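Local coordinates for A1 protein (Enterobacteria phage Qbeta, PDB 3RLK) that is a structural read-through protein of the phage, probably an extended form of the coat protein that is a minor virion component with a part in infection, at residues 133-136 against 137-140; 174-178 against 179-183; 142-145 against 146-149. All coordinates share one frame; numbering follows the deposited sequence.

Contact 1 (133-136 against 137-140)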
loop_
_atom_site.group_PDB
_atom_site.type_symbol
_atom_site.label_atom_id
_atom_site.label_comp_id
_atom_site.label_asym_id
_atom_site.label_seq_id
_atom_site.Cartn_x
_atom_site.Cartn_y
_atom_site.Cartn_z
ATOM N N ILE A 133 -0.539 -4.809 5.146
ATOM C CA ILE A 133 -0.947 -4.721 3.731
ATOM C C ILE A 133 -0.219 -5.796 2.940
ATOM O O ILE A 133 0.987 -6.061 3.193
ATOM C CB ILE A 133 -0.641 -3.259 3.213
ATOM C CG1 ILE A 133 -1.281 -3.044 1.842
ATOM C CG2 ILE A 133 0.869 -2.908 3.337
ATOM C CD1 ILE A 133 -2.830 -3.055 1.900
ATOM N N TYR A 134 -0.929 -6.462 2.030
ATOM C CA TYR A 134 -0.234 -7.449 1.195
ATOM C C TYR A 134 0.470 -6.736 0.042
ATOM O O TYR A 134 -0.146 -5.829 -0.586
ATOM C CB TYR A 134 -1.244 -8.504 0.652
ATOM C CG TYR A 134 -0.609 -9.494 -0.312
ATOM C CD1 TYR A 134 0.357 -10.442 0.135
ATOM C CD2 TYR A 134 -0.985 -9.506 -1.642
ATOM C CE1 TYR A 134 0.932 -11.343 -0.766
ATOM C CE2 TYR A 134 -0.435 -10.437 -2.549
ATOM C CZ TYR A 134 0.523 -11.356 -2.095
ATOM O OH TYR A 134 1.087 -12.265 -2.973
ATOM N N LEU A 135 1.743 -7.099 -0.200
ATOM C CA LEU A 135 2.528 -6.568 -1.318
ATOM C C LEU A 135 2.796 -7.678 -2.312
ATOM O O LEU A 135 3.723 -8.470 -2.164
ATOM C CB LEU A 135 3.850 -5.939 -0.832
ATOM C CG LEU A 135 3.816 -5.011 0.395
ATOM C CD1 LEU A 135 5.217 -4.601 0.945
ATOM C CD2 LEU A 135 3.109 -3.730 0.002
ATOM N N LYS A 136 2.002 -7.689 -3.368
ATOM C CA LYS A 136 2.078 -8.742 -4.407
ATOM C C LYS A 136 3.398 -8.788 -5.097
ATOM O O LYS A 136 3.908 -9.884 -5.342
ATOM C CB LYS A 136 0.968 -8.460 -5.423
ATOM C CG LYS A 136 0.937 -9.390 -6.666
ATOM C CD LYS A 136 0.894 -10.888 -6.281
ATOM C CE LYS A 136 0.457 -11.757 -7.501
ATOM N NZ LYS A 136 0.418 -13.241 -7.140
ATOM N N SER A 137 3.962 -7.598 -5.373
ATOM C CA SER A 137 5.282 -7.439 -5.997
ATOM C C SER A 137 6.346 -8.295 -5.345
ATOM O O SER A 137 7.222 -8.859 -6.032
ATOM C CB SER A 137 5.703 -5.963 -5.894
ATOM O OG SER A 137 4.833 -5.230 -6.740
ATOM N N ILE A 138 6.275 -8.397 -4.027
ATOM C CA ILE A 138 7.242 -9.251 -3.320
ATOM C C ILE A 138 6.599 -10.420 -2.570
ATOM O O ILE A 138 7.297 -11.131 -1.792
ATOM C CB ILE A 138 8.202 -8.358 -2.382
ATOM C CG1 ILE A 138 7.341 -7.627 -1.325
ATOM C CG2 ILE A 138 8.993 -7.320 -3.233
ATOM C CD1 ILE A 138 8.118 -6.879 -0.225
ATOM N N ASN A 139 5.291 -10.662 -2.806
ATOM C CA ASN A 139 4.461 -11.672 -2.101
ATOM C C ASN A 139 4.773 -11.759 -0.599
ATOM O O ASN A 139 5.189 -12.811 -0.091
ATOM C CB ASN A 139 4.670 -13.060 -2.770
ATOM C CG ASN A 139 3.743 -14.145 -2.223
ATOM O OD1 ASN A 139 2.551 -13.931 -2.025
ATOM N ND2 ASN A 139 4.299 -15.367 -2.072
ATOM N N ALA A 140 4.532 -10.663 0.118
ATOM C CA ALA A 140 4.860 -10.601 1.519
ATOM C C ALA A 140 3.991 -9.468 2.033
ATOM O O ALA A 140 3.415 -8.653 1.243
ATOM C CB ALA A 140 6.362 -10.339 1.755
#
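The ring of Y134 meets N139 at its hydroxyl end: OD1 of the asparagine lies at the ring's edge, in its plane, while the amide is turned 83° from the ring and so stands almost upright against it. The phenol OH donates to this oxygen, with Y134 OH and N139 OD1 modelled 2.4 Å apart, a separation so short that its exact value is doubtful. One face of the ring carries the backbone N of K136, displaced toward the rim. A140 O approaches the ring obliquely, 3.7 Å from Y134 CD1. The phenol reaches N139 because CG of Y134 is anti to the backbone N (chi1 175°), which lays the ring along the strand toward the turn. Y141 also meets the ring.

This is the tip of a beta hairpin joining strands 129-135 and 140-143, and L135 with A140 forms the antiparallel hydrogen-bonded pair nearest the turn. Two residues, N139 and A140, stand opposite the single L135, a G1 beta bulge in which N139 takes the left-handed conformation. L135 N donates to A140 O at 2.7 Å. A140 N returns a bond to L135 O (3.3 Å), and I138 N reaches the same L135 O from the opposite face of its carbonyl plane (3.2 Å). A further turn bond runs from N139 N to K136 O (3.0 Å), the donor standing well above the carbonyl plane.

On the buried side L135 and I138 run alongside each other in a common direction, with L135 CD1 and I138 CD1 3.9 Å apart. F63 touches both of them, and I183 and V186 pack on L135. K136 and S137 are exposed at the turn; I138 O accepts a hydrogen bond from R61.

Contact 2 (174-178 against 179-183)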
loop_
_atom_site.group_PDB
_atom_site.type_symbol
_atom_site.label_atom_id
_atom_site.label_comp_id
_atom_site.label_asym_id
_atom_site.label_seq_id
_atom_site.Cartn_x
_atom_site.Cartn_y
_atom_site.Cartn_z
ATOM N N THR A 174 -11.678 6.002 -0.807
ATOM C CA THR A 174 -12.578 4.857 -0.808
ATOM C C THR A 174 -12.954 4.455 -2.228
ATOM O O THR A 174 -13.528 3.376 -2.420
ATOM C CB THR A 174 -13.849 5.128 0.034
ATOM O OG1 THR A 174 -14.655 6.049 -0.699
ATOM C CG2 THR A 174 -13.515 5.709 1.395
ATOM N N LYS A 175 -12.626 5.285 -3.241
ATOM C CA LYS A 175 -12.798 4.891 -4.634
ATOM C C LYS A 175 -11.662 4.003 -5.140
ATOM O O LYS A 175 -11.742 3.496 -6.227
ATOM C CB LYS A 175 -12.994 6.122 -5.553
ATOM C CG LYS A 175 -14.259 6.927 -5.060
ATOM C CD LYS A 175 -14.907 7.728 -6.249
ATOM C CE LYS A 175 -16.324 8.140 -5.882
ATOM N NZ LYS A 175 -16.135 9.105 -4.754
ATOM N N PHE A 176 -10.602 3.816 -4.356
ATOM C CA PHE A 176 -9.452 2.987 -4.792
ATOM C C PHE A 176 -9.632 1.500 -4.442
ATOM O O PHE A 176 -10.287 1.179 -3.439
ATOM C CB PHE A 176 -8.194 3.458 -3.996
ATOM C CG PHE A 176 -7.576 4.731 -4.485
ATOM C CD1 PHE A 176 -6.222 4.769 -4.874
ATOM C CD2 PHE A 176 -8.332 5.895 -4.564
ATOM C CE1 PHE A 176 -5.633 5.981 -5.322
ATOM C CE2 PHE A 176 -7.763 7.136 -5.006
ATOM C CZ PHE A 176 -6.415 7.191 -5.338
ATOM N N ASP A 177 -9.060 0.624 -5.260
ATOM C CA ASP A 177 -9.014 -0.817 -4.993
ATOM C C ASP A 177 -7.827 -1.418 -5.680
ATOM O O ASP A 177 -7.258 -0.777 -6.521
ATOM C CB ASP A 177 -10.359 -1.483 -5.280
ATOM C CG ASP A 177 -10.668 -1.659 -6.780
ATOM O OD1 ASP A 177 -9.799 -1.944 -7.618
ATOM O OD2 ASP A 177 -11.849 -1.515 -7.097
ATOM N N LYS A 178 -7.438 -2.644 -5.348
ATOM C CA LYS A 178 -6.213 -3.178 -5.898
ATOM C C LYS A 178 -6.202 -3.427 -7.402
ATOM O O LYS A 178 -5.112 -3.533 -7.967
ATOM C CB LYS A 178 -5.918 -4.485 -5.131
ATOM C CG LYS A 178 -6.904 -5.574 -5.545
ATOM C CD LYS A 178 -6.801 -6.728 -4.542
ATOM C CE LYS A 178 -7.484 -7.933 -5.059
ATOM N NZ LYS A 178 -6.939 -9.147 -4.368
ATOM N N THR A 179 -7.364 -3.562 -8.048
ATOM C CA THR A 179 -7.432 -3.678 -9.514
ATOM C C THR A 179 -7.310 -2.291 -10.254
ATOM O O THR A 179 -6.528 -2.177 -11.206
ATOM C CB THR A 179 -8.721 -4.358 -9.888
ATOM O OG1 THR A 179 -8.746 -5.587 -9.126
ATOM C CG2 THR A 179 -8.725 -4.752 -11.369
ATOM N N LYS A 180 -8.017 -1.290 -9.743
ATOM C CA LYS A 180 -7.902 0.073 -10.236
ATOM C C LYS A 180 -6.539 0.657 -9.977
ATOM O O LYS A 180 -6.060 1.489 -10.778
ATOM C CB LYS A 180 -8.916 0.950 -9.564
ATOM C CG LYS A 180 -10.298 0.626 -10.010
ATOM C CD LYS A 180 -11.250 1.563 -9.314
ATOM C CE LYS A 180 -12.727 1.169 -9.337
ATOM N NZ LYS A 180 -13.440 2.305 -8.596
ATOM N N CYS A 181 -5.955 0.320 -8.818
ATOM C CA CYS A 181 -4.706 0.974 -8.381
ATOM C C CYS A 181 -3.768 0.037 -7.598
ATOM O O CYS A 181 -3.599 0.199 -6.373
ATOM C CB CYS A 181 -5.009 2.252 -7.595
ATOM S SG CYS A 181 -3.657 3.403 -7.274
ATOM N N PRO A 182 -3.090 -0.884 -8.320
ATOM C CA PRO A 182 -2.291 -1.852 -7.578
ATOM C C PRO A 182 -1.060 -1.206 -6.937
ATOM O O PRO A 182 -0.512 -0.206 -7.457
ATOM C CB PRO A 182 -1.899 -2.883 -8.644
ATOM C CG PRO A 182 -2.023 -2.124 -9.981
ATOM C CD PRO A 182 -3.261 -1.292 -9.729
ATOM N N ILE A 183 -0.680 -1.761 -5.777
ATOM C CA ILE A 183 0.526 -1.251 -5.089
ATOM C C ILE A 183 1.736 -1.637 -5.889
ATOM O O ILE A 183 1.867 -2.804 -6.310
ATOM C CB ILE A 183 0.600 -1.804 -3.615
ATOM C CG1 ILE A 183 -0.695 -1.400 -2.875
ATOM C CG2 ILE A 183 2.000 -1.452 -2.926
ATOM C CD1 ILE A 183 -0.985 -2.144 -1.551
#
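D177 OD1 gathers the backbone of the next turn. K180 N donates to D177 OD1 at 2.8 Å along a nearly straight line (176°). A weak bond from T179 N ends on the same carboxylate oxygen. With CG between the backbone N and the carbonyl carbon (chi1 75°), the carboxylate of D177 turns toward the amides that follow it. From the same residue, D177 O accepts C181 N at 2.9 Å. The side chain of K180 crosses that of D177 at about a right angle, and its methylenes run past the other carboxylate oxygen, with K180 CE 3.6 Å from D177 OD2. Its ammonium group continues to K175 O, where K180 NZ donates in the carbonyl plane at 3.1 Å. NZ and OD2 stay too far apart for a salt bridge, though their opposite charges probably still attract.

Side-chain and backbone oxygens of one aspartate thus both receive amides from the following turn, the geometry of an Asx motif, set here in the long loop between strands 154-159 and 183-188. The turn leads the chain through P182 into the second of these strands. P182 CB lies 3.3 Å from K178 O, packing the ring against the carbonyl. The amide N of D177 is buried and has no hydrogen-bonding partner in the model.

On the inner side, C181 SG makes an oblique sulfur-aromatic contact with F176, 3.8 Å from CD1 of the ring. W160 meets the same ring edge to face, and I97 touches both F176 and C181. Backbone bonds of K178 with K114, K180 with R161 and P182 with F159 hold the turn against its neighbours. The outer lysines have acidic partners elsewhere, K178 in D116 and K175 in D172.

Contact 3 (142-145 against 146-149)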
loop_
_atom_site.group_PDB
_atom_site.type_symbol
_atom_site.label_atom_id
_atom_site.label_comp_id
_atom_site.label_asym_id
_atom_site.label_seq_id
_atom_site.Cartn_x
_atom_site.Cartn_y
_atom_site.Cartn_z
ATOM N N CYS A 142 3.380 -6.190 4.904
ATOM C CA CYS A 142 4.147 -5.108 5.610
ATOM C C CYS A 142 3.177 -4.428 6.601
ATOM O O CYS A 142 1.996 -4.208 6.246
ATOM C CB CYS A 142 4.673 -4.099 4.563
ATOM S SG CYS A 142 5.823 -2.902 5.347
ATOM N N SER A 143 3.607 -4.182 7.847
ATOM C CA SER A 143 2.729 -3.622 8.915
ATOM C C SER A 143 2.389 -2.148 8.605
ATOM O O SER A 143 3.337 -1.361 8.474
ATOM C CB SER A 143 3.462 -3.629 10.232
ATOM O OG SER A 143 2.627 -3.008 11.207
ATOM N N LEU A 144 1.100 -1.800 8.578
ATOM C CA LEU A 144 0.626 -0.417 8.417
ATOM C C LEU A 144 1.075 0.486 9.623
ATOM O O LEU A 144 1.335 1.713 9.488
ATOM C CB LEU A 144 -0.919 -0.435 8.207
ATOM C CG LEU A 144 -1.224 -1.048 6.820
ATOM C CD1 LEU A 144 -2.727 -1.466 6.809
ATOM C CD2 LEU A 144 -0.853 -0.009 5.687
ATOM N N SER A 145 1.276 -0.190 10.765
ATOM C CA SER A 145 1.762 0.440 11.982
ATOM C C SER A 145 3.175 0.920 11.765
ATOM O O SER A 145 3.457 2.068 12.083
ATOM C CB SER A 145 1.707 -0.477 13.220
ATOM O OG SER A 145 0.334 -0.663 13.620
ATOM N N ASP A 146 4.019 0.095 11.147
ATOM C CA ASP A 146 5.392 0.445 10.870
ATOM C C ASP A 146 5.493 1.577 9.808
ATOM O O ASP A 146 6.176 2.565 10.019
ATOM C CB ASP A 146 6.200 -0.769 10.352
ATOM C CG ASP A 146 6.413 -1.874 11.378
ATOM O OD1 ASP A 146 5.937 -1.732 12.526
ATOM O OD2 ASP A 146 7.098 -2.897 11.038
ATOM N N ILE A 147 4.797 1.413 8.675
ATOM C CA ILE A 147 4.829 2.406 7.568
ATOM C C ILE A 147 4.427 3.825 8.079
ATOM O O ILE A 147 5.009 4.821 7.675
ATOM C CB ILE A 147 3.868 1.933 6.418
ATOM C CG1 ILE A 147 4.400 0.590 5.870
ATOM C CG2 ILE A 147 3.658 3.064 5.361
ATOM C CD1 ILE A 147 3.410 -0.126 4.914
ATOM N N ALA A 148 3.384 3.917 8.886
ATOM C CA ALA A 148 2.832 5.165 9.326
ATOM C C ALA A 148 3.308 5.682 10.714
ATOM O O ALA A 148 2.722 6.623 11.267
ATOM C CB ALA A 148 1.265 5.116 9.242
ATOM N N ALA A 149 4.363 5.098 11.256
ATOM C CA ALA A 149 4.889 5.478 12.594
ATOM C C ALA A 149 5.471 6.875 12.570
ATOM O O ALA A 149 5.904 7.386 11.564
ATOM C CB ALA A 149 5.966 4.520 13.060
HETATM O O HOH W 1 6.386 -4.333 8.979
#
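C142 and I147 form the tight, buried part of this turn: I147 CD1 lies 3.7 Å from C142 SG, and CG1 of the same isoleucine presses to 3.4 Å on S143 O. The thiol can reach it because SG is anti to the backbone N of C142 (chi1 -172°). L144 is a looser neighbour here, its CD2 4.3 Å from I147 CD1. I156 of strand 154-159 packs on both L144 and I147, and L135 covers C142. The backbone beneath is equally compact, with I147 N donating to S143 O in the carbonyl plane (3.1 Å, 170°) and A148 N to L144 O.

S143 is the N-cap of helix 144-147, a single turn that follows directly on strand 140-143. Its OG accepts weak capping bonds from S145 N and from D146 N, the latter at 3.4 Å, and is also hydrogen-bonded to E130. A capping box would return a bond from the side chain of D146 to S143 N; here a water makes that link, accepting from S143 N at 3.0 Å and donating to D146 OD2 at 2.6 Å. CG of D146 rests against S143 CB, which keeps the carboxylate beside the cap. Its other oxygen has a long, weak ion pair with K122.

The opposite character prevails at S145 and A149, both exposed. There A149 CB lies beside S145 O, and the backbone bond from A149 N to D146 O is weak as the chain leaves helical geometry at A148.

Overall arrangement
Contacts 1 and 3 belong to the same pair of sheet strands, 129-135 and 140-143: residues 133-140 close the hairpin, and residues 142-149 turn its returning strand into a short helix. A probable hydrogen bond between I133 and C142 joins them. Contact 2 lies in a loop, yet its last residue, I183, packs on I133. Contacts 2 and 3 do not touch and lie on opposite sides of the chain's centre. All three have a buried apolar side and an exposed polar one. Backbone pairing dominates contact 1, aspartate and lysine side chains bind backbone atoms in contact 2, and contact 3 combines helix backbone bonds and isoleucine packing with a weak serine cap and a bridging water.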